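Long-range contacts in putative peptidase M23 (Pseudomonas aeruginosa PAO1, PDB 2HSI), which is of unknown function but binds zinc and probably acts as a metalloendopeptidase of the M23 family: residues Lys194-Gly199 against Val216-Gly221; Pro59-Arg64 against Gly147-Leu152; Ala198-Leu203 against Gly237-Arg242. All blocks are in the same frame, centred on the assembly; numbering follows the deposited sequence.

Contacts 1 and 3 flank strand 199-207 of the M23 peptidase sheet, sharing A198 and G199, and their centres lie about 6 Å apart. D217 N, bonded to K200 O at 2.7 Å, ties them together. Contact 2 brings a strand of the N-terminal sheet against the loop 147-152; its centre is about 10 Å from that of contact 1 and about 15 Å from that of contact 3. Among the hydrogen bonds joining contacts 1 and 2 are Q220 OE1 to V62 N at 3.0 Å and S150 OG to A198 N at 3.1 Å. The zinc site, made by H180, D184, H259 and H261, lies aside: the P196 and H261 side chains are about 12 Å apart.

Contact 1: Lys194-Gly199 against Val216-Gly221; sequences KAPAAG and VDHGQG
H218 sets its imidazole with one face under A197 CB and its ND1 edge against A198 O, at the open end of an antiparallel beta hairpin, strands 199-207 and 213-219 of the M23 peptidase sheet. The tight part is centred on this ring. ND1 donates to A198 O at 2.9 Å; the bond is nearly straight (163°) and lies in the ring plane, although ND1 stands well above the plane of the A198 carbonyl (51°). A197 CB makes a CH-pi contact, 4.0 Å from the ring centroid, and V216 O lies over the opposite face. NE2 is used as well, by S224 OG, which fixes the rotation of the imidazole. A flat ring with a nitrogen on each side of CE1 suits a buried place that offers each a polar partner. Beside it, G199 CA comes within 3.1 Å of D217 O and 3.7 Å of V216 CG1, which suits a residue without a beta carbon. The V216 branch that touches is anti to the backbone N (chi1 180°).

The looser side begins at A198, whose methyl points away. Here a water adds a second link, donating to A198 O at 2.7 Å and to H218 O at 2.8 Å. Beyond comes a classic bulge, H218 and G219 facing F222; S145 OG holds D217 OD2, and in an Asx turn G219 N donates to D217 OD1 at 2.9 Å.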
loop_
_atom_site.group_PDB
_atom_site.type_symbol
_atom_site.label_atom_id
_atom_site.label_comp_id
_atom_site.label_asym_id
_atom_site.label_seq_id
_atom_site.Cartn_x
_atom_site.Cartn_y
_atom_site.Cartn_z
ATOM N N LYS A 194 -8.061 2.688 12.289
ATOM C CA LYS A 194 -6.742 2.990 12.839
ATOM C C LYS A 194 -5.619 2.801 11.817
ATOM O O LYS A 194 -5.695 1.913 10.973
ATOM C CB LYS A 194 -6.497 2.187 14.116
ATOM C CG LYS A 194 -7.417 2.590 15.280
ATOM C CD LYS A 194 -7.635 1.448 16.260
ATOM C CE LYS A 194 -8.675 0.460 15.739
ATOM N NZ LYS A 194 -8.856 -0.704 16.648
ATOM N N ALA A 195 -4.606 3.669 11.880
ATOM C CA ALA A 195 -3.427 3.567 11.003
ATOM C C ALA A 195 -2.727 2.224 11.206
ATOM O O ALA A 195 -2.345 1.886 12.331
ATOM C CB ALA A 195 -2.469 4.708 11.265
ATOM N N PRO A 196 -2.596 1.431 10.127
ATOM C CA PRO A 196 -1.926 0.115 10.177
ATOM C C PRO A 196 -0.430 0.199 10.504
ATOM O O PRO A 196 0.139 -0.767 11.036
ATOM C CB PRO A 196 -2.122 -0.433 8.751
ATOM C CG PRO A 196 -3.271 0.333 8.184
ATOM C CD PRO A 196 -3.130 1.713 8.779
ATOM N N ALA A 197 0.183 1.332 10.153
ATOM C CA ALA A 197 1.557 1.702 10.510
ATOM C C ALA A 197 1.577 3.211 10.624
ATOM O O ALA A 197 0.626 3.871 10.195
ATOM C CB ALA A 197 2.542 1.264 9.416
ATOM N N ALA A 198 2.669 3.776 11.144
ATOM C CA ALA A 198 2.808 5.240 11.194
ATOM C C ALA A 198 2.901 5.812 9.786
ATOM O O ALA A 198 3.259 5.110 8.843
ATOM C CB ALA A 198 4.022 5.656 12.014
ATOM N N GLY A 199 2.563 7.082 9.636
ATOM C CA GLY A 199 2.647 7.712 8.322
ATOM C C GLY A 199 2.110 9.116 8.271
ATOM O O GLY A 199 1.566 9.618 9.254
ATOM N N VAL A 216 -2.581 7.451 3.555
ATOM C CA VAL A 216 -1.494 7.533 4.536
ATOM C C VAL A 216 -0.185 6.966 3.961
ATOM O O VAL A 216 -0.099 5.778 3.592
ATOM C CB VAL A 216 -1.842 6.789 5.850
ATOM C CG1 VAL A 216 -0.695 6.885 6.846
ATOM C CG2 VAL A 216 -3.117 7.345 6.472
ATOM N N ASP A 217 0.819 7.828 3.880
ATOM C CA ASP A 217 2.122 7.452 3.341
ATOM C C ASP A 217 3.010 6.882 4.458
ATOM O O ASP A 217 3.504 7.619 5.296
ATOM C CB ASP A 217 2.752 8.669 2.646
ATOM C CG ASP A 217 4.166 8.418 2.138
ATOM O OD1 ASP A 217 4.527 7.255 1.902
ATOM O OD2 ASP A 217 4.920 9.406 1.961
ATOM N N HIS A 218 3.218 5.567 4.454
ATOM C CA HIS A 218 4.112 4.945 5.441
ATOM C C HIS A 218 5.592 5.144 5.108
ATOM O O HIS A 218 6.443 4.856 5.932
ATOM C CB HIS A 218 3.787 3.456 5.649
ATOM C CG HIS A 218 2.328 3.187 5.858
ATOM N ND1 HIS A 218 1.630 3.677 6.941
ATOM C CD2 HIS A 218 1.433 2.497 5.114
ATOM C CE1 HIS A 218 0.364 3.308 6.849
ATOM N NE2 HIS A 218 0.221 2.579 5.756
ATOM N N GLY A 219 5.880 5.610 3.893
ATOM C CA GLY A 219 7.238 5.900 3.445
ATOM C C GLY A 219 7.653 5.032 2.266
ATOM O O GLY A 219 7.279 3.864 2.185
ATOM N N GLN A 220 8.423 5.617 1.350
ATOM C CA GLN A 220 8.997 4.911 0.189
ATOM C C GLN A 220 7.959 4.129 -0.621
ATOM O O GLN A 220 8.147 2.953 -0.942
ATOM C CB GLN A 220 10.194 4.023 0.591
ATOM C CG GLN A 220 11.402 4.802 1.106
ATOM C CD GLN A 220 12.671 3.975 1.171
ATOM O OE1 GLN A 220 12.872 3.039 0.396
ATOM N NE2 GLN A 220 13.555 4.343 2.089
ATOM N N GLY A 221 6.866 4.812 -0.925
ATOM C CA GLY A 221 5.798 4.273 -1.754
ATOM C C GLY A 221 4.846 3.300 -1.090
ATOM O O GLY A 221 3.884 2.856 -1.721
HETATM O O HOH W 1 5.900 4.526 8.620
#

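Contact 2: Pro59-Arg64 against Gly147-Leu152; sequences PVLVVR and GLPSNL
L61 and V63 meet P149, L148 and L152 where the antiparallel sheet of the M23 N-terminal domain, whose family belongs to the E-set clan, is covered by the irregular loop 147-152. The strand lies inside its sheet, bonded through its backbone to strands 52-55 and 70-75, and no hydrogen bond crosses between the two segments.

Apolar packing therefore carries the contact. L61 and V63 both direct their beta carbons toward the loop, while V62 faces the other way, onto W70 and A53. L61 divides its two methyls between two partners: CD1 lies 3.6 Å from P149 CD, and CD2 lies 3.8 Å from L152 CD2. In both pairs the side chains run past one another in opposite directions. Its CG stands anti to the backbone N (chi1 170°), which carries the fork out over the loop. V63 likewise uses both branches. CG1 meets L148 CD2 at 3.8 Å, the two side chains crossing obliquely, and CG2 reaches L152 CD1 tip to tip at a slack 4.2 Å. Branched aliphatic residues suit these places because each can touch two neighbours, while the rigid P149 ring offers a ready-made apolar edge. L152 also packs on I27 and L31 of helix 26-31, so it joins three parts of the fold.

Hydrogen bonds lie round the margin. V62 N donates to Q220 OE1, and N151 ND2 bonds to P196 O and M153 O.

One van der Waals contact joins a methyl to a backbone oxygen: at the solvent-exposed end, L148 bends inward until its CD2 lies 3.5 Å from V62 O.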
loop_
_atom_site.group_PDB
_atom_site.type_symbol
_atom_site.label_atom_id
_atom_site.label_comp_id
_atom_site.label_asym_id
_atom_site.label_seq_id
_atom_site.Cartn_x
_atom_site.Cartn_y
_atom_site.Cartn_z
ATOM N N PRO A 59 9.951 3.691 -8.387
ATOM C CA PRO A 59 10.819 3.479 -7.218
ATOM C C PRO A 59 10.201 2.532 -6.191
ATOM O O PRO A 59 8.985 2.567 -5.961
ATOM C CB PRO A 59 11.004 4.902 -6.655
ATOM C CG PRO A 59 9.836 5.662 -7.139
ATOM C CD PRO A 59 9.517 5.096 -8.494
ATOM N N VAL A 60 11.048 1.696 -5.589
ATOM C CA VAL A 60 10.636 0.590 -4.739
ATOM C C VAL A 60 11.195 0.749 -3.315
ATOM O O VAL A 60 12.303 1.255 -3.142
ATOM C CB VAL A 60 11.123 -0.756 -5.372
ATOM C CG1 VAL A 60 11.046 -1.915 -4.411
ATOM C CG2 VAL A 60 10.341 -1.049 -6.631
ATOM N N LEU A 61 10.410 0.320 -2.324
ATOM C CA LEU A 61 10.799 0.284 -0.898
ATOM C C LEU A 61 12.044 -0.574 -0.650
ATOM O O LEU A 61 12.091 -1.762 -1.005
ATOM C CB LEU A 61 9.633 -0.237 -0.047
ATOM C CG LEU A 61 9.838 -0.595 1.437
ATOM C CD1 LEU A 61 10.289 0.621 2.204
ATOM C CD2 LEU A 61 8.562 -1.159 2.043
ATOM N N VAL A 62 13.044 0.049 -0.039
ATOM C CA VAL A 62 14.320 -0.600 0.260
ATOM C C VAL A 62 14.593 -0.499 1.762
ATOM O O VAL A 62 14.585 0.594 2.338
ATOM C CB VAL A 62 15.481 0.030 -0.567
ATOM C CG1 VAL A 62 16.830 -0.522 -0.133
ATOM C CG2 VAL A 62 15.284 -0.190 -2.074
ATOM N N VAL A 63 14.807 -1.644 2.402
ATOM C CA VAL A 63 15.052 -1.699 3.849
ATOM C C VAL A 63 16.169 -2.698 4.136
ATOM O O VAL A 63 16.427 -3.589 3.330
ATOM C CB VAL A 63 13.774 -2.097 4.668
ATOM C CG1 VAL A 63 12.637 -1.093 4.476
ATOM C CG2 VAL A 63 13.281 -3.511 4.328
ATOM N N ARG A 64 16.846 -2.539 5.271
ATOM C CA ARG A 64 17.732 -3.591 5.765
ATOM C C ARG A 64 16.889 -4.717 6.368
ATOM O O ARG A 64 15.934 -4.461 7.095
ATOM C CB ARG A 64 18.719 -3.052 6.796
ATOM C CG ARG A 64 19.884 -2.263 6.213
ATOM C CD ARG A 64 20.944 -2.023 7.288
ATOM N NE ARG A 64 21.993 -1.103 6.865
ATOM C CZ ARG A 64 23.073 -1.454 6.168
ATOM N NH1 ARG A 64 23.258 -2.717 5.789
ATOM N NH2 ARG A 64 23.971 -0.536 5.836
ATOM N N GLY A 147 11.475 8.237 3.897
ATOM C CA GLY A 147 11.489 7.560 5.187
ATOM C C GLY A 147 11.175 6.074 5.181
ATOM O O GLY A 147 10.464 5.564 4.310
ATOM N N LEU A 148 11.705 5.384 6.180
ATOM C CA LEU A 148 11.474 3.957 6.368
ATOM C C LEU A 148 10.187 3.755 7.162
ATOM O O LEU A 148 9.968 4.439 8.172
ATOM C CB LEU A 148 12.661 3.311 7.106
ATOM C CG LEU A 148 14.050 3.320 6.430
ATOM C CD1 LEU A 148 15.174 3.118 7.448
ATOM C CD2 LEU A 148 14.160 2.290 5.316
ATOM N N PRO A 149 9.330 2.819 6.707
ATOM C CA PRO A 149 8.143 2.401 7.430
ATOM C C PRO A 149 8.424 1.975 8.870
ATOM O O PRO A 149 9.447 1.319 9.164
ATOM C CB PRO A 149 7.644 1.210 6.617
ATOM C CG PRO A 149 8.070 1.537 5.233
ATOM C CD PRO A 149 9.447 2.100 5.430
ATOM N N SER A 150 7.511 2.361 9.751
ATOM C CA SER A 150 7.599 2.025 11.178
ATOM C C SER A 150 7.501 0.519 11.406
ATOM O O SER A 150 8.190 -0.035 12.262
ATOM C CB SER A 150 6.517 2.767 11.975
ATOM O OG SER A 150 5.229 2.163 11.830
ATOM N N ASN A 151 6.648 -0.132 10.620
ATOM C CA ASN A 151 6.466 -1.582 10.662
ATOM C C ASN A 151 6.001 -2.080 9.313
ATOM O O ASN A 151 5.192 -1.418 8.646
ATOM C CB ASN A 151 5.461 -1.994 11.754
ATOM C CG ASN A 151 4.197 -1.143 11.753
ATOM O OD1 ASN A 151 4.252 0.074 11.939
ATOM N ND2 ASN A 151 3.054 -1.780 11.581
ATOM N N LEU A 152 6.517 -3.235 8.900
ATOM C CA LEU A 152 6.122 -3.812 7.620
ATOM C C LEU A 152 4.981 -4.790 7.799
ATOM O O LEU A 152 4.142 -4.932 6.909
ATOM C CB LEU A 152 7.301 -4.480 6.911
ATOM C CG LEU A 152 8.520 -3.642 6.518
ATOM C CD1 LEU A 152 9.532 -4.545 5.810
ATOM C CD2 LEU A 152 8.154 -2.452 5.645
#

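Contact 3: Ala198-Leu203 against Gly237-Arg242; sequences AGKVIL and GQQVPR
G199 and V240 form an antiparallel hydrogen-bonded pair, G199 N donating to V240 O at 3.0 Å and V240 N to G199 O at 2.8 Å, so that the short strand 239-240 is laid along strand 199-207. The second bond is almost straight (178°). The ladder runs on through V201 N to Q238 O, 2.9 Å, and is closed by G237 N to V201 O, 2.7 Å. Glycine suits position 237 because, at its backbone angles (phi 90°), a beta carbon would be jammed against the carbonyl O of the preceding residue.

K200 and Q239, the non-hydrogen-bonded pair, share one face. K200 passes slantwise over Q239, its CE lying 4.0 Å from Q239 NE2, while nearer its root K200 CG rests 3.5 Å from G237 O. Long, flexible polar chains suit this outer side. V240 points to the other side of the sheet, where its CG1 meets V201 CG2 at a loose 4.4 Å; both valines also pack on V234. V240 tucks its CG2 between its own backbone N and carbonyl carbon, bringing it within 3.3 Å of G199 O. At the end of the ladder R242 leads its extended chain away to a salt bridge with D155.

All four hydrogen bonds across the contact are made by backbone groups, so they fix the register of the strands, with G237 allowing the turn at its end. V201 and V240 are buried, while K200 and Q239 lie on the more exposed side.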
loop_
_atom_site.group_PDB
_atom_site.type_symbol
_atom_site.label_atom_id
_atom_site.label_comp_id
_atom_site.label_asym_id
_atom_site.label_seq_id
_atom_site.Cartn_x
_atom_site.Cartn_y
_atom_site.Cartn_z
ATOM N N ALA A 198 2.669 3.776 11.144
ATOM C CA ALA A 198 2.808 5.240 11.194
ATOM C C ALA A 198 2.901 5.812 9.786
ATOM O O ALA A 198 3.259 5.110 8.843
ATOM C CB ALA A 198 4.022 5.656 12.014
ATOM N N GLY A 199 2.563 7.082 9.636
ATOM C CA GLY A 199 2.647 7.712 8.322
ATOM C C GLY A 199 2.110 9.116 8.271
ATOM O O GLY A 199 1.566 9.618 9.254
ATOM N N LYS A 200 2.272 9.749 7.112
ATOM C CA LYS A 200 1.790 11.101 6.900
ATOM C C LYS A 200 0.555 11.053 5.992
ATOM O O LYS A 200 0.545 10.330 4.988
ATOM C CB LYS A 200 2.906 11.960 6.283
ATOM C CG LYS A 200 2.533 13.427 6.069
ATOM C CD LYS A 200 3.661 14.198 5.385
ATOM C CE LYS A 200 4.872 14.343 6.293
ATOM N NZ LYS A 200 5.731 15.487 5.897
ATOM N N VAL A 201 -0.486 11.801 6.365
ATOM C CA VAL A 201 -1.684 11.952 5.528
ATOM C C VAL A 201 -1.309 12.791 4.302
ATOM O O VAL A 201 -0.993 13.969 4.427
ATOM C CB VAL A 201 -2.857 12.593 6.312
ATOM C CG1 VAL A 201 -4.112 12.674 5.439
ATOM C CG2 VAL A 201 -3.148 11.794 7.593
ATOM N N ILE A 202 -1.289 12.157 3.132
ATOM C CA ILE A 202 -0.863 12.828 1.904
ATOM C C ILE A 202 -2.024 13.152 0.958
ATOM O O ILE A 202 -1.834 13.843 -0.055
ATOM C CB ILE A 202 0.233 12.027 1.149
ATOM C CG1 ILE A 202 -0.248 10.610 0.811
ATOM C CG2 ILE A 202 1.527 12.031 1.971
ATOM C CD1 ILE A 202 0.538 9.902 -0.316
ATOM N N LEU A 203 -3.218 12.668 1.296
ATOM C CA LEU A 203 -4.420 12.979 0.492
ATOM C C LEU A 203 -5.724 12.764 1.258
ATOM O O LEU A 203 -5.898 11.764 1.944
ATOM C CB LEU A 203 -4.438 12.182 -0.832
ATOM C CG LEU A 203 -5.525 12.513 -1.873
ATOM C CD1 LEU A 203 -5.545 13.988 -2.217
ATOM C CD2 LEU A 203 -5.375 11.694 -3.138
ATOM N N GLY A 237 -1.313 16.389 5.641
ATOM C CA GLY A 237 0.048 16.607 6.129
ATOM C C GLY A 237 0.312 16.096 7.540
ATOM O O GLY A 237 1.461 16.093 7.998
ATOM N N GLN A 238 -0.739 15.657 8.225
ATOM C CA GLN A 238 -0.616 15.203 9.619
ATOM C C GLN A 238 0.171 13.899 9.748
ATOM O O GLN A 238 -0.051 12.943 9.005
ATOM C CB GLN A 238 -1.990 15.032 10.271
ATOM C CG GLN A 238 -1.947 14.682 11.761
ATOM C CD GLN A 238 -3.308 14.623 12.400
ATOM O OE1 GLN A 238 -4.286 15.149 11.868
ATOM N NE2 GLN A 238 -3.383 13.981 13.555
ATOM N N GLN A 239 1.085 13.872 10.709
ATOM C CA GLN A 239 1.860 12.671 10.981
ATOM C C GLN A 239 1.174 11.882 12.075
ATOM O O GLN A 239 0.959 12.384 13.182
ATOM C CB GLN A 239 3.311 13.026 11.319
ATOM C CG GLN A 239 3.984 13.836 10.195
ATOM C CD GLN A 239 5.473 14.088 10.399
ATOM O OE1 GLN A 239 6.207 13.225 10.883
ATOM N NE2 GLN A 239 5.930 15.275 10.000
ATOM N N VAL A 240 0.790 10.655 11.740
ATOM C CA VAL A 240 -0.003 9.810 12.637
ATOM C C VAL A 240 0.802 8.588 13.070
ATOM O O VAL A 240 1.583 8.064 12.287
ATOM C CB VAL A 240 -1.387 9.406 12.008
ATOM C CG1 VAL A 240 -2.219 10.637 11.721
ATOM C CG2 VAL A 240 -1.226 8.563 10.744
ATOM N N PRO A 241 0.667 8.167 14.344
ATOM C CA PRO A 241 1.349 6.943 14.743
ATOM C C PRO A 241 0.588 5.703 14.266
ATOM O O PRO A 241 -0.600 5.796 13.936
ATOM C CB PRO A 241 1.282 7.004 16.271
ATOM C CG PRO A 241 -0.002 7.727 16.545
ATOM C CD PRO A 241 -0.095 8.770 15.460
ATOM N N ARG A 242 1.258 4.555 14.279
ATOM C CA ARG A 242 0.577 3.260 14.163
ATOM C C ARG A 242 -0.533 3.183 15.227
ATOM O O ARG A 242 -0.286 3.419 16.408
ATOM C CB ARG A 242 1.586 2.136 14.349
ATOM C CG ARG A 242 1.026 0.734 14.392
ATOM C CD ARG A 242 2.193 -0.213 14.633
ATOM N NE ARG A 242 1.789 -1.609 14.748
ATOM C CZ ARG A 242 2.625 -2.616 14.989
ATOM N NH1 ARG A 242 3.929 -2.395 15.149
ATOM N NH2 ARG A 242 2.156 -3.852 15.068
#